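Side-chain contacts in cytosolic IMP-GMP specific 5'-nucleotidase (Legionella pneumophila subsp. pneumophila, PDB 4OHF), which probably hydrolyses selected nucleoside monophosphates such as IMP and GMP at a magnesium-bound HAD-type site, and binds GMP at a separate pocket between two subunits: residues Gly71-Ser76 / Glu416-Tyr421; Leu82-Tyr87 / Val114-Pro119; Ser103-Lys106 / Ser111-Val114; Leu322-Leu327 / Arg408-Gly413. One frame throughout, in Å; residues are numbered along the deposited sequence.

How the interactions relate
Interactions 1 and 2 are direct neighbours, with centres about 7 Å apart, and both touch GMP. Strands 73-75 and 80-84 pair in one sheet, where V73 O is 2.7 Å from L82 N. Interaction 1 supplies Y421 to the pocket and interaction 2 supplies R86 and Y87. Interaction 3 shares V114 with interaction 2 and lies farther out. Its I112 side chain is about 14 Å from the bound GMP. In interaction 4 the V324 side chain is about 12 Å from the magnesium ion. This contact joins interaction 1 through S417, whose N is 2.9 Å from F410 O. K83, in the 82-87 segment of interaction 2, reaches R411 O with NZ at 2.9 Å.

Interaction 1: residues Gly71-Ser76 / Glu416-Tyr421; sequences GLVIDS and ESYFAY. With 5GP (guanosine-5'-monophosphate), chain E.
F419 N donates to a water 2.9 Å away, and this water in turn donates to G71 O at 3.1 Å. The water thus links the loop before strand 73-75 to the first turn of helix 418-426. The next amide of that turn is held by protein atoms. A420 N donates to S417 OG at 3.1 Å, an N-cap bond with an N-H...O angle of 143°. S417 OG is also hydrogen-bonded to V409 O, so two bonds hold the capping hydroxyl.

The direct contact is apolar. CA of G71 sits 3.7 Å from F419 CB. F419 CG lies opposite the backbone N (chi1 174°), and the ring leads away from the 71-76 segment. G71 therefore meets mainly the root of this side chain, and approaches the ring itself obliquely. One methyl of V73, CG2, comes obliquely to the Y418 ring, 4.4 Å from CD2. Y418 also packs on L84 of the next strand.

On the far side of the turn is the nucleotide. GMP C8 lies over one face of the Y421 ring, 3.7 Å above its plane and offset toward the rim. Y421 OH approaches the ribose at C2', 3.4 Å away. GMP O2' is near the edge of the Y418 ring. The whole is an N-capped helix start forming one wall of a GMP pocket at a subunit interface, consistent with an effector site.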
loop_
_atom_site.group_PDB
_atom_site.type_symbol
_atom_site.label_atom_id
_atom_site.label_comp_id
_atom_site.label_asym_id
_atom_site.label_seq_id
_atom_site.Cartn_x
_atom_site.Cartn_y
_atom_site.Cartn_z
ATOM N N GLY B 71 15.741 21.630 -4.411
ATOM C CA GLY B 71 14.404 21.409 -3.879
ATOM C C GLY B 71 13.280 21.158 -4.870
ATOM O O GLY B 71 12.176 20.813 -4.469
ATOM N N LEU B 72 13.554 21.307 -6.162
ATOM C CA LEU B 72 12.532 21.112 -7.180
ATOM C C LEU B 72 12.056 19.670 -7.287
ATOM O O LEU B 72 12.761 18.739 -6.896
ATOM C CB LEU B 72 13.036 21.591 -8.541
ATOM C CG LEU B 72 13.525 23.040 -8.570
ATOM C CD1 LEU B 72 13.790 23.461 -10.015
ATOM C CD2 LEU B 72 12.490 23.958 -7.904
ATOM N N VAL B 73 10.851 19.502 -7.827
ATOM C CA VAL B 73 10.250 18.183 -7.998
ATOM C C VAL B 73 10.006 17.866 -9.474
ATOM O O VAL B 73 9.519 18.710 -10.234
ATOM C CB VAL B 73 8.884 18.092 -7.274
ATOM C CG1 VAL B 73 8.231 16.753 -7.580
ATOM C CG2 VAL B 73 9.059 18.289 -5.775
ATOM N N ILE B 74 10.332 16.645 -9.878
ATOM C CA ILE B 74 10.123 16.253 -11.263
ATOM C C ILE B 74 8.862 15.417 -11.483
ATOM O O ILE B 74 8.659 14.378 -10.852
ATOM C CB ILE B 74 11.334 15.487 -11.815
ATOM C CG1 ILE B 74 12.514 16.449 -11.965
ATOM C CG2 ILE B 74 10.985 14.846 -13.153
ATOM C CD1 ILE B 74 13.738 15.840 -12.653
ATOM N N ASP B 75 8.004 15.907 -12.368
ATOM C CA ASP B 75 6.764 15.222 -12.726
ATOM C C ASP B 75 7.110 14.473 -14.008
ATOM O O ASP B 75 6.951 15.005 -15.106
ATOM C CB ASP B 75 5.653 16.253 -12.979
ATOM C CG ASP B 75 4.350 15.621 -13.446
ATOM O OD1 ASP B 75 3.323 16.338 -13.456
ATOM O OD2 ASP B 75 4.348 14.422 -13.808
ATOM N N SER B 76 7.613 13.250 -13.850
ATOM C CA SER B 76 8.032 12.430 -14.985
ATOM C C SER B 76 6.896 12.154 -15.953
ATOM O O SER B 76 7.094 12.108 -17.166
ATOM C CB SER B 76 8.643 11.111 -14.488
ATOM O OG SER B 76 7.792 10.466 -13.558
ATOM N N GLU B 416 6.655 28.372 3.280
ATOM C CA GLU B 416 7.834 27.562 3.110
ATOM C C GLU B 416 7.759 26.664 1.880
ATOM O O GLU B 416 6.685 26.236 1.459
ATOM C CB GLU B 416 8.047 26.727 4.367
ATOM C CG GLU B 416 7.923 27.539 5.624
ATOM C CD GLU B 416 8.050 26.686 6.845
ATOM O OE1 GLU B 416 9.189 26.276 7.161
ATOM O OE2 GLU B 416 7.005 26.410 7.475
ATOM N N SER B 417 8.918 26.403 1.293
ATOM C CA SER B 417 8.985 25.541 0.139
ATOM C C SER B 417 8.937 24.116 0.670
ATOM O O SER B 417 9.193 23.868 1.856
ATOM C CB SER B 417 10.287 25.781 -0.632
ATOM O OG SER B 417 11.411 25.469 0.162
ATOM N N TYR B 418 8.573 23.188 -0.200
ATOM C CA TYR B 418 8.505 21.795 0.180
ATOM C C TYR B 418 9.888 21.379 0.696
ATOM O O TYR B 418 9.993 20.583 1.631
ATOM C CB TYR B 418 8.078 20.950 -1.037
ATOM C CG TYR B 418 8.102 19.455 -0.798
ATOM C CD1 TYR B 418 7.247 18.862 0.135
ATOM C CD2 TYR B 418 9.037 18.651 -1.437
ATOM C CE1 TYR B 418 7.336 17.514 0.431
ATOM C CE2 TYR B 418 9.141 17.307 -1.149
ATOM C CZ TYR B 418 8.291 16.739 -0.213
ATOM O OH TYR B 418 8.418 15.402 0.086
ATOM N N PHE B 419 10.949 21.919 0.095
ATOM C CA PHE B 419 12.289 21.581 0.548
ATOM C C PHE B 419 12.514 22.113 1.970
ATOM O O PHE B 419 13.223 21.489 2.778
ATOM C CB PHE B 419 13.355 22.131 -0.400
ATOM C CG PHE B 419 14.766 21.937 0.105
ATOM C CD1 PHE B 419 15.466 22.990 0.689
ATOM C CD2 PHE B 419 15.376 20.686 0.044
ATOM C CE1 PHE B 419 16.753 22.797 1.210
ATOM C CE2 PHE B 419 16.655 20.476 0.561
ATOM C CZ PHE B 419 17.349 21.534 1.146
ATOM N N ALA B 420 11.915 23.258 2.278
ATOM C CA ALA B 420 12.038 23.832 3.612
ATOM C C ALA B 420 11.446 22.855 4.627
ATOM O O ALA B 420 12.032 22.613 5.679
ATOM C CB ALA B 420 11.313 25.165 3.683
ATOM N N TYR B 421 10.288 22.294 4.300
ATOM C CA TYR B 421 9.632 21.330 5.174
ATOM C C TYR B 421 10.550 20.133 5.429
ATOM O O TYR B 421 10.711 19.696 6.567
ATOM C CB TYR B 421 8.291 20.856 4.567
ATOM C CG TYR B 421 8.011 19.379 4.800
ATOM C CD1 TYR B 421 8.242 18.431 3.797
ATOM C CD2 TYR B 421 7.615 18.913 6.062
ATOM C CE1 TYR B 421 8.100 17.055 4.044
ATOM C CE2 TYR B 421 7.469 17.541 6.321
ATOM C CZ TYR B 421 7.714 16.621 5.315
ATOM O OH TYR B 421 7.589 15.278 5.598
HETATM P P 5GP E . 0.227 12.052 6.951
HETATM O O1P 5GP E . 0.596 10.731 7.542
HETATM O O2P 5GP E . 0.559 13.197 7.881
HETATM O O3P 5GP E . -1.244 12.123 6.555
HETATM O "O5'" 5GP E . 1.016 12.249 5.563
HETATM C "C5'" 5GP E . 2.444 12.241 5.507
HETATM C "C4'" 5GP E . 2.976 13.483 4.798
HETATM O "O4'" 5GP E . 2.574 14.754 5.319
HETATM C "C3'" 5GP E . 4.511 13.608 4.698
HETATM O "O3'" 5GP E . 5.158 12.517 3.967
HETATM C "C2'" 5GP E . 4.623 14.965 4.034
HETATM O "O2'" 5GP E . 4.695 14.798 2.569
HETATM C "C1'" 5GP E . 3.357 15.721 4.539
HETATM N N9 5GP E . 3.684 16.936 5.408
HETATM C C8 5GP E . 3.987 18.189 5.016
HETATM N N7 5GP E . 4.216 19.002 6.086
HETATM C C5 5GP E . 4.046 18.225 7.191
HETATM C C6 5GP E . 4.129 18.442 8.592
HETATM O O6 5GP E . 4.424 19.582 9.026
HETATM N N1 5GP E . 3.885 17.391 9.461
HETATM C C2 5GP E . 3.566 16.152 9.014
HETATM N N2 5GP E . 3.330 15.144 9.889
HETATM N N3 5GP E . 3.478 15.906 7.650
HETATM C C4 5GP E . 3.710 16.925 6.751
HETATM O O HOH W 1 11.089 23.059 -2.575
#

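Interaction 2: residues Leu82-Tyr87 / Val114-Pro119. With 5GP (guanosine-5'-monophosphate), chain E.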
loop_
_atom_site.group_PDB
_atom_site.type_symbol
_atom_site.label_atom_id
_atom_site.label_comp_id
_atom_site.label_asym_id
_atom_site.label_seq_id
_atom_site.Cartn_x
_atom_site.Cartn_y
_atom_site.Cartn_z
ATOM N N LEU B 82 8.483 21.093 -10.930
ATOM C CA LEU B 82 7.705 21.898 -9.995
ATOM C C LEU B 82 8.388 22.457 -8.748
ATOM O O LEU B 82 9.299 21.849 -8.193
ATOM C CB LEU B 82 6.501 21.072 -9.542
ATOM C CG LEU B 82 5.822 20.207 -10.615
ATOM C CD1 LEU B 82 4.713 19.410 -9.972
ATOM C CD2 LEU B 82 5.257 21.077 -11.740
ATOM N N LYS B 83 7.903 23.619 -8.320
ATOM C CA LYS B 83 8.356 24.319 -7.113
ATOM C C LYS B 83 7.144 24.155 -6.174
ATOM O O LYS B 83 6.100 24.777 -6.388
ATOM C CB LYS B 83 8.554 25.812 -7.404
ATOM C CG LYS B 83 9.729 26.515 -6.696
ATOM C CD LYS B 83 9.666 26.486 -5.183
ATOM C CE LYS B 83 10.809 27.279 -4.565
ATOM N NZ LYS B 83 10.736 28.730 -4.882
ATOM N N LEU B 84 7.275 23.329 -5.146
ATOM C CA LEU B 84 6.164 23.091 -4.229
ATOM C C LEU B 84 6.270 23.784 -2.878
ATOM O O LEU B 84 7.352 24.140 -2.429
ATOM C CB LEU B 84 6.006 21.590 -4.000
ATOM C CG LEU B 84 5.200 20.737 -4.981
ATOM C CD1 LEU B 84 5.293 21.260 -6.398
ATOM C CD2 LEU B 84 5.712 19.322 -4.888
ATOM N N SER B 85 5.126 23.966 -2.230
ATOM C CA SER B 85 5.065 24.585 -0.910
ATOM C C SER B 85 5.194 23.418 0.031
ATOM O O SER B 85 5.153 22.272 -0.411
ATOM C CB SER B 85 3.712 25.239 -0.681
ATOM O OG SER B 85 2.710 24.243 -0.510
ATOM N N ARG B 86 5.323 23.688 1.325
ATOM C CA ARG B 86 5.474 22.597 2.283
ATOM C C ARG B 86 4.324 21.595 2.255
ATOM O O ARG B 86 4.504 20.449 2.634
ATOM C CB ARG B 86 5.654 23.128 3.711
ATOM C CG ARG B 86 4.437 23.783 4.328
ATOM C CD ARG B 86 4.291 23.354 5.798
ATOM N NE ARG B 86 5.462 23.670 6.621
ATOM C CZ ARG B 86 6.176 22.763 7.294
ATOM N NH1 ARG B 86 5.836 21.477 7.242
ATOM N NH2 ARG B 86 7.234 23.133 8.014
ATOM N N TYR B 87 3.146 22.013 1.805
ATOM C CA TYR B 87 2.016 21.093 1.750
ATOM C C TYR B 87 1.774 20.576 0.347
ATOM O O TYR B 87 0.730 19.998 0.062
ATOM C CB TYR B 87 0.749 21.765 2.295
ATOM C CG TYR B 87 0.842 22.051 3.777
ATOM C CD1 TYR B 87 0.499 23.302 4.294
ATOM C CD2 TYR B 87 1.328 21.082 4.655
ATOM C CE1 TYR B 87 0.647 23.582 5.638
ATOM C CE2 TYR B 87 1.481 21.352 6.000
ATOM C CZ TYR B 87 1.143 22.606 6.485
ATOM O OH TYR B 87 1.346 22.884 7.812
ATOM N N VAL B 114 -0.306 18.488 -5.121
ATOM C CA VAL B 114 0.133 17.276 -5.811
ATOM C C VAL B 114 0.448 16.225 -4.760
ATOM O O VAL B 114 0.901 16.555 -3.662
ATOM C CB VAL B 114 1.408 17.525 -6.672
ATOM C CG1 VAL B 114 1.142 18.615 -7.694
ATOM C CG2 VAL B 114 2.570 17.918 -5.788
ATOM N N ASP B 115 0.213 14.962 -5.088
ATOM C CA ASP B 115 0.472 13.888 -4.140
ATOM C C ASP B 115 1.851 13.299 -4.380
ATOM O O ASP B 115 2.041 12.550 -5.339
ATOM C CB ASP B 115 -0.575 12.789 -4.293
ATOM C CG ASP B 115 -0.629 11.862 -3.095
ATOM O OD1 ASP B 115 0.430 11.586 -2.492
ATOM O OD2 ASP B 115 -1.739 11.399 -2.765
ATOM N N LEU B 116 2.806 13.631 -3.512
ATOM C CA LEU B 116 4.172 13.126 -3.655
ATOM C C LEU B 116 4.178 11.622 -3.468
ATOM O O LEU B 116 5.109 10.940 -3.882
ATOM C CB LEU B 116 5.123 13.777 -2.637
ATOM C CG LEU B 116 5.460 15.279 -2.744
ATOM C CD1 LEU B 116 6.021 15.597 -4.115
ATOM C CD2 LEU B 116 4.205 16.110 -2.483
ATOM N N GLY B 117 3.124 11.113 -2.836
ATOM C CA GLY B 117 3.006 9.681 -2.621
ATOM C C GLY B 117 2.957 8.966 -3.961
ATOM O O GLY B 117 3.463 7.851 -4.103
ATOM N N ASP B 118 2.338 9.615 -4.943
ATOM C CA ASP B 118 2.233 9.076 -6.290
ATOM C C ASP B 118 3.655 8.889 -6.848
ATOM O O ASP B 118 4.443 9.826 -6.886
ATOM C CB ASP B 118 1.422 10.054 -7.157
ATOM C CG ASP B 118 1.399 9.664 -8.630
ATOM O OD1 ASP B 118 0.693 10.337 -9.420
ATOM O OD2 ASP B 118 2.092 8.691 -9.000
ATOM N N PRO B 119 3.996 7.669 -7.289
ATOM C CA PRO B 119 5.326 7.371 -7.836
ATOM C C PRO B 119 5.730 8.157 -9.078
ATOM O O PRO B 119 6.902 8.152 -9.460
ATOM C CB PRO B 119 5.260 5.872 -8.101
ATOM C CG PRO B 119 3.816 5.671 -8.445
ATOM C CD PRO B 119 3.126 6.486 -7.373
HETATM P P 5GP E . 0.227 12.052 6.951
HETATM O O1P 5GP E . 0.596 10.731 7.542
HETATM O O2P 5GP E . 0.559 13.197 7.881
HETATM O O3P 5GP E . -1.244 12.123 6.555
HETATM O "O5'" 5GP E . 1.016 12.249 5.563
HETATM C "C5'" 5GP E . 2.444 12.241 5.507
HETATM C "C4'" 5GP E . 2.976 13.483 4.798
HETATM O "O4'" 5GP E . 2.574 14.754 5.319
HETATM C "C3'" 5GP E . 4.511 13.608 4.698
HETATM O "O3'" 5GP E . 5.158 12.517 3.967
HETATM C "C2'" 5GP E . 4.623 14.965 4.034
HETATM O "O2'" 5GP E . 4.695 14.798 2.569
HETATM C "C1'" 5GP E . 3.357 15.721 4.539
HETATM N N9 5GP E . 3.684 16.936 5.408
HETATM C C8 5GP E . 3.987 18.189 5.016
HETATM N N7 5GP E . 4.216 19.002 6.086
HETATM C C5 5GP E . 4.046 18.225 7.191
HETATM C C6 5GP E . 4.129 18.442 8.592
HETATM O O6 5GP E . 4.424 19.582 9.026
HETATM N N1 5GP E . 3.885 17.391 9.461
HETATM C C2 5GP E . 3.566 16.152 9.014
HETATM N N2 5GP E . 3.330 15.144 9.889
HETATM N N3 5GP E . 3.478 15.906 7.650
HETATM C C4 5GP E . 3.710 16.925 6.751
#
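Next to the GMP pocket, L82 and L84 of strand 80-84 pack against V114 and L116 of the loop before strand 121-122. Both strands belong to the five-stranded antiparallel sheet, so the loop folds back over its own sheet. L84 and V114 share most of the contact. The CD2 methyl of L84 meets V114 CG2 at 3.6 Å, and these two side chains cross obliquely. The same CD2 meets L116 CD1 at 3.8 Å, here tip to tip. L82 adds a looser touch, with CD1 4.3 Å from V114 CG1. Y418 of helix 418-426 packs on both L84 and L116.

Beyond L84 the chain turns to the nucleotide. R86 starts in the crowded position between its backbone N and carbonyl carbon (chi1 69°) and bends again at the next two torsions. Its NH1 then points at the guanine. The bond from NH1 to GMP N7 is weak, 3.2 Å long, with N7 in the guanidinium plane at its edge. GMP O6 is close to NH1 as well, at 3.0 Å. The Y87 ring approaches GMP obliquely, its CE2 3.6 Å from N7. The salt bridge of R86 NE to E416 OE2 helps set the guanidinium. R86 NH1 of the second subunit also bonds GMP, so the pocket is shared.

The 114-119 loop is shaped by a type I turn from D115 to D118, overlaid by an Asx turn. D115 OD2 forms a salt bridge with K314 of the second subunit. G117 N donates to the anti side of D115 OD1 at 2.8 Å, 21° out of the carboxylate plane.

Interaction 3: residues Ser103-Lys106 / Ser111-Val114; sequences SDQK and SIYV
Q105 stretches out with CG trans to its backbone N (chi1 -176°) and with CD continuing the same line. I112 CG1 is also trans to N, at chi1 -170°, but the chain then turns, bringing CD1 to the Q105 amide. The side chains cross at a slant. Q105 NE2 ends 3.6 Å from I112 CD1. The other amide atom, OE1, accepts a weak hydrogen bond from S93 OG of strand 90-95, and Q105 also packs on I90 there.

K106 takes a bent path and lays its methylenes along the backbone of S111. Its CE is 3.6 Å from S111 O. The ammonium is farther off, NZ being 5.0 Å from that oxygen.

The loop has its own bracing. Y113 N donates to S111 OG at 3.2 Å, with an angle of 153°, which makes an ST turn. I112 CG2 sits 3.4 Å above the centre of the Y113 ring, over one face. I112 bonds through its backbone to I90 at the start of strand 90-95, and V114 to G88 just before it. The contact thus joins helix 102-109 to the loop that follows it.

Amide against methyl and methylene against carbonyl are van der Waals meetings. The nearby lysine charge may weakly polarise the S111 carbonyl, but packing would supply most of the hold.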
loop_
_atom_site.group_PDB
_atom_site.type_symbol
_atom_site.label_atom_id
_atom_site.label_comp_id
_atom_site.label_asym_id
_atom_site.label_seq_id
_atom_site.Cartn_x
_atom_site.Cartn_y
_atom_site.Cartn_z
ATOM N N SER B 103 -3.074 29.442 -15.911
ATOM C CA SER B 103 -4.221 28.825 -16.561
ATOM C C SER B 103 -3.963 27.376 -16.942
ATOM O O SER B 103 -4.703 26.479 -16.538
ATOM C CB SER B 103 -4.594 29.608 -17.816
ATOM O OG SER B 103 -4.905 30.944 -17.487
ATOM N N ASP B 104 -2.915 27.156 -17.729
ATOM C CA ASP B 104 -2.576 25.813 -18.171
ATOM C C ASP B 104 -2.190 24.896 -17.023
ATOM O O ASP B 104 -2.313 23.675 -17.127
ATOM C CB ASP B 104 -1.444 25.867 -19.194
ATOM C CG ASP B 104 -1.860 26.551 -20.482
ATOM O OD1 ASP B 104 -1.046 26.565 -21.432
ATOM O OD2 ASP B 104 -2.996 27.075 -20.544
ATOM N N GLN B 105 -1.726 25.482 -15.926
ATOM C CA GLN B 105 -1.343 24.684 -14.770
ATOM C C GLN B 105 -2.587 24.018 -14.203
ATOM O O GLN B 105 -2.591 22.814 -13.922
ATOM C CB GLN B 105 -0.691 25.558 -13.700
ATOM C CG GLN B 105 -0.188 24.777 -12.501
ATOM C CD GLN B 105 0.411 25.667 -11.433
ATOM O OE1 GLN B 105 1.439 26.325 -11.652
ATOM N NE2 GLN B 105 -0.230 25.697 -10.264
ATOM N N LYS B 106 -3.647 24.806 -14.045
ATOM C CA LYS B 106 -4.898 24.278 -13.522
ATOM C C LYS B 106 -5.511 23.258 -14.459
ATOM O O LYS B 106 -6.243 22.375 -14.024
ATOM C CB LYS B 106 -5.888 25.405 -13.246
ATOM C CG LYS B 106 -5.797 25.922 -11.814
ATOM C CD LYS B 106 -6.053 24.787 -10.802
ATOM C CE LYS B 106 -5.751 25.214 -9.367
ATOM N NZ LYS B 106 -6.560 26.398 -8.952
ATOM N N SER B 111 -5.958 20.860 -9.775
ATOM C CA SER B 111 -5.794 21.084 -8.342
ATOM C C SER B 111 -4.551 21.947 -8.171
ATOM O O SER B 111 -3.842 22.223 -9.144
ATOM C CB SER B 111 -5.603 19.753 -7.602
ATOM O OG SER B 111 -5.478 19.955 -6.205
ATOM N N ILE B 112 -4.298 22.392 -6.946
ATOM C CA ILE B 112 -3.118 23.199 -6.682
ATOM C C ILE B 112 -2.120 22.314 -5.930
ATOM O O ILE B 112 -0.916 22.580 -5.922
ATOM C CB ILE B 112 -3.460 24.451 -5.829
ATOM C CG1 ILE B 112 -2.254 25.400 -5.773
ATOM C CG2 ILE B 112 -3.862 24.034 -4.416
ATOM C CD1 ILE B 112 -1.890 26.027 -7.109
ATOM N N TYR B 113 -2.639 21.247 -5.319
ATOM C CA TYR B 113 -1.819 20.310 -4.554
ATOM C C TYR B 113 -1.490 19.050 -5.358
ATOM O O TYR B 113 -2.295 18.595 -6.165
ATOM C CB TYR B 113 -2.533 19.897 -3.260
ATOM C CG TYR B 113 -3.011 21.039 -2.383
ATOM C CD1 TYR B 113 -4.364 21.362 -2.307
ATOM C CD2 TYR B 113 -2.114 21.782 -1.606
ATOM C CE1 TYR B 113 -4.818 22.389 -1.480
ATOM C CE2 TYR B 113 -2.558 22.812 -0.777
ATOM C CZ TYR B 113 -3.912 23.108 -0.720
ATOM O OH TYR B 113 -4.365 24.116 0.101
ATOM N N VAL B 114 -0.306 18.488 -5.121
ATOM C CA VAL B 114 0.133 17.276 -5.811
ATOM C C VAL B 114 0.448 16.225 -4.760
ATOM O O VAL B 114 0.901 16.555 -3.662
ATOM C CB VAL B 114 1.408 17.525 -6.672
ATOM C CG1 VAL B 114 1.142 18.615 -7.694
ATOM C CG2 VAL B 114 2.570 17.918 -5.788
#

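Interaction 4: residues Leu322-Leu327 / Arg408-Gly413; sequences LVVEEL and RVFRAG
F410 and V324 point at each other from opposite directions, while L327 crosses F410 at about a right angle. The far end of the F410 ring abuts both aliphatic side chains. L327 CD2 touches F410 CE2 at 3.7 Å and CZ at 4.0 Å. V324 CG1 meets the same CZ at 4.1 Å. Both methyls approach the ring obliquely. CG of F410 is trans to its carbonyl carbon (chi1 -68°), which carries the ring across to the 322-327 segment. V324 answers with CG1 trans to its backbone N (chi1 -174°).

V324 follows strand 319-323, a parallel strand of the mixed central sheet of the HAD-type core. A type I turn from V324 to L327 leads from this strand into helix 327-336. The turn is closed by L327 N to V324 O, 3.0 Å. The neighbouring strand 298-302 leads to D303, a magnesium ligand, whose side chain is about 7 Å from that of V324. F410 comes from just before the small hairpin of strands 411-412 and 415-416. It also packs on A420 of helix 418-426 and on E330 of helix 327-336.

Polar bonds hold the borders of this buried apolar cluster. V409 N donates to E330 OE2, and E326 OE1 pairs with R70. R411 NE makes a weak bond to F410 O at 3.2 Å, and R411 NH1 forms a salt bridge with D456 of the second subunit.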
loop_
_atom_site.group_PDB
_atom_site.type_symbol
_atom_site.label_atom_id
_atom_site.label_comp_id
_atom_site.label_asym_id
_atom_site.label_seq_id
_atom_site.Cartn_x
_atom_site.Cartn_y
_atom_site.Cartn_z
ATOM N N LEU B 322 21.845 18.641 9.451
ATOM C CA LEU B 322 22.072 18.821 8.035
ATOM C C LEU B 322 22.940 20.031 7.678
ATOM O O LEU B 322 22.954 21.055 8.366
ATOM C CB LEU B 322 20.716 18.956 7.365
ATOM C CG LEU B 322 20.605 18.707 5.880
ATOM C CD1 LEU B 322 20.863 17.249 5.608
ATOM C CD2 LEU B 322 19.199 19.111 5.417
ATOM N N VAL B 323 23.689 19.881 6.598
ATOM C CA VAL B 323 24.522 20.946 6.078
ATOM C C VAL B 323 23.872 21.277 4.729
ATOM O O VAL B 323 23.684 20.388 3.896
ATOM C CB VAL B 323 25.969 20.459 5.875
ATOM C CG1 VAL B 323 26.626 21.241 4.778
ATOM C CG2 VAL B 323 26.757 20.626 7.155
ATOM N N VAL B 324 23.479 22.532 4.534
ATOM C CA VAL B 324 22.867 22.949 3.272
ATOM C C VAL B 324 23.748 24.006 2.606
ATOM O O VAL B 324 23.640 25.198 2.886
ATOM C CB VAL B 324 21.466 23.519 3.501
ATOM C CG1 VAL B 324 20.792 23.801 2.178
ATOM C CG2 VAL B 324 20.645 22.540 4.308
ATOM N N GLU B 325 24.629 23.546 1.726
ATOM C CA GLU B 325 25.561 24.411 1.016
ATOM C C GLU B 325 24.923 25.670 0.429
ATOM O O GLU B 325 25.502 26.749 0.518
ATOM C CB GLU B 325 26.254 23.610 -0.095
ATOM C CG GLU B 325 27.103 24.439 -1.058
ATOM C CD GLU B 325 28.569 24.506 -0.664
ATOM O OE1 GLU B 325 29.370 23.741 -1.255
ATOM O OE2 GLU B 325 28.926 25.311 0.235
ATOM N N GLU B 326 23.735 25.540 -0.161
ATOM C CA GLU B 326 23.067 26.681 -0.782
ATOM C C GLU B 326 22.667 27.825 0.144
ATOM O O GLU B 326 22.355 28.915 -0.330
ATOM C CB GLU B 326 21.840 26.222 -1.569
ATOM C CG GLU B 326 22.164 25.308 -2.734
ATOM C CD GLU B 326 22.349 23.857 -2.335
ATOM O OE1 GLU B 326 22.440 23.572 -1.120
ATOM O OE2 GLU B 326 22.408 22.995 -3.250
ATOM N N LEU B 327 22.652 27.596 1.449
ATOM C CA LEU B 327 22.318 28.668 2.380
ATOM C C LEU B 327 23.232 29.848 2.122
ATOM O O LEU B 327 22.856 30.989 2.351
ATOM C CB LEU B 327 22.532 28.226 3.822
ATOM C CG LEU B 327 21.354 27.709 4.626
ATOM C CD1 LEU B 327 21.867 27.382 6.024
ATOM C CD2 LEU B 327 20.247 28.749 4.675
ATOM N N ARG B 408 13.494 31.706 -4.217
ATOM C CA ARG B 408 14.234 31.084 -3.112
ATOM C C ARG B 408 14.090 29.588 -2.915
ATOM O O ARG B 408 13.061 28.987 -3.236
ATOM C CB ARG B 408 13.874 31.764 -1.794
ATOM C CG ARG B 408 14.636 33.036 -1.549
ATOM C CD ARG B 408 14.104 33.790 -0.358
ATOM N NE ARG B 408 13.080 34.737 -0.766
ATOM C CZ ARG B 408 12.491 35.581 0.069
ATOM N NH1 ARG B 408 12.834 35.576 1.354
ATOM N NH2 ARG B 408 11.573 36.432 -0.376
ATOM N N VAL B 409 15.141 28.997 -2.362
ATOM C CA VAL B 409 15.159 27.573 -2.084
ATOM C C VAL B 409 14.212 27.246 -0.938
ATOM O O VAL B 409 13.496 26.250 -1.000
ATOM C CB VAL B 409 16.585 27.099 -1.691
ATOM C CG1 VAL B 409 16.538 25.711 -1.103
ATOM C CG2 VAL B 409 17.491 27.120 -2.909
ATOM N N PHE B 410 14.198 28.090 0.096
ATOM C CA PHE B 410 13.369 27.843 1.276
ATOM C C PHE B 410 11.955 28.418 1.258
ATOM O O PHE B 410 11.132 28.077 2.109
ATOM C CB PHE B 410 14.101 28.326 2.537
ATOM C CG PHE B 410 15.327 27.507 2.891
ATOM C CD1 PHE B 410 15.239 26.447 3.798
ATOM C CD2 PHE B 410 16.570 27.795 2.323
ATOM C CE1 PHE B 410 16.358 25.703 4.131
ATOM C CE2 PHE B 410 17.697 27.049 2.654
ATOM C CZ PHE B 410 17.594 26.002 3.557
ATOM N N ARG B 411 11.654 29.277 0.295
ATOM C CA ARG B 411 10.319 29.874 0.237
ATOM C C ARG B 411 9.576 29.540 -1.040
ATOM O O ARG B 411 10.162 29.542 -2.115
ATOM C CB ARG B 411 10.409 31.403 0.389
ATOM C CG ARG B 411 10.870 31.886 1.758
ATOM C CD ARG B 411 9.853 31.584 2.859
ATOM N NE ARG B 411 10.396 30.674 3.874
ATOM C CZ ARG B 411 11.249 31.020 4.841
ATOM N NH1 ARG B 411 11.673 32.276 4.940
ATOM N NH2 ARG B 411 11.673 30.108 5.720
ATOM N N ALA B 412 8.290 29.226 -0.898
ATOM C CA ALA B 412 7.406 28.913 -2.022
ATOM C C ALA B 412 6.278 29.942 -1.938
ATOM O O ALA B 412 5.139 29.629 -1.591
ATOM C CB ALA B 412 6.850 27.517 -1.886
ATOM N N GLY B 413 6.610 31.180 -2.264
ATOM C CA GLY B 413 5.639 32.245 -2.178
ATOM C C GLY B 413 5.913 32.905 -0.845
ATOM O O GLY B 413 7.063 33.272 -0.537
#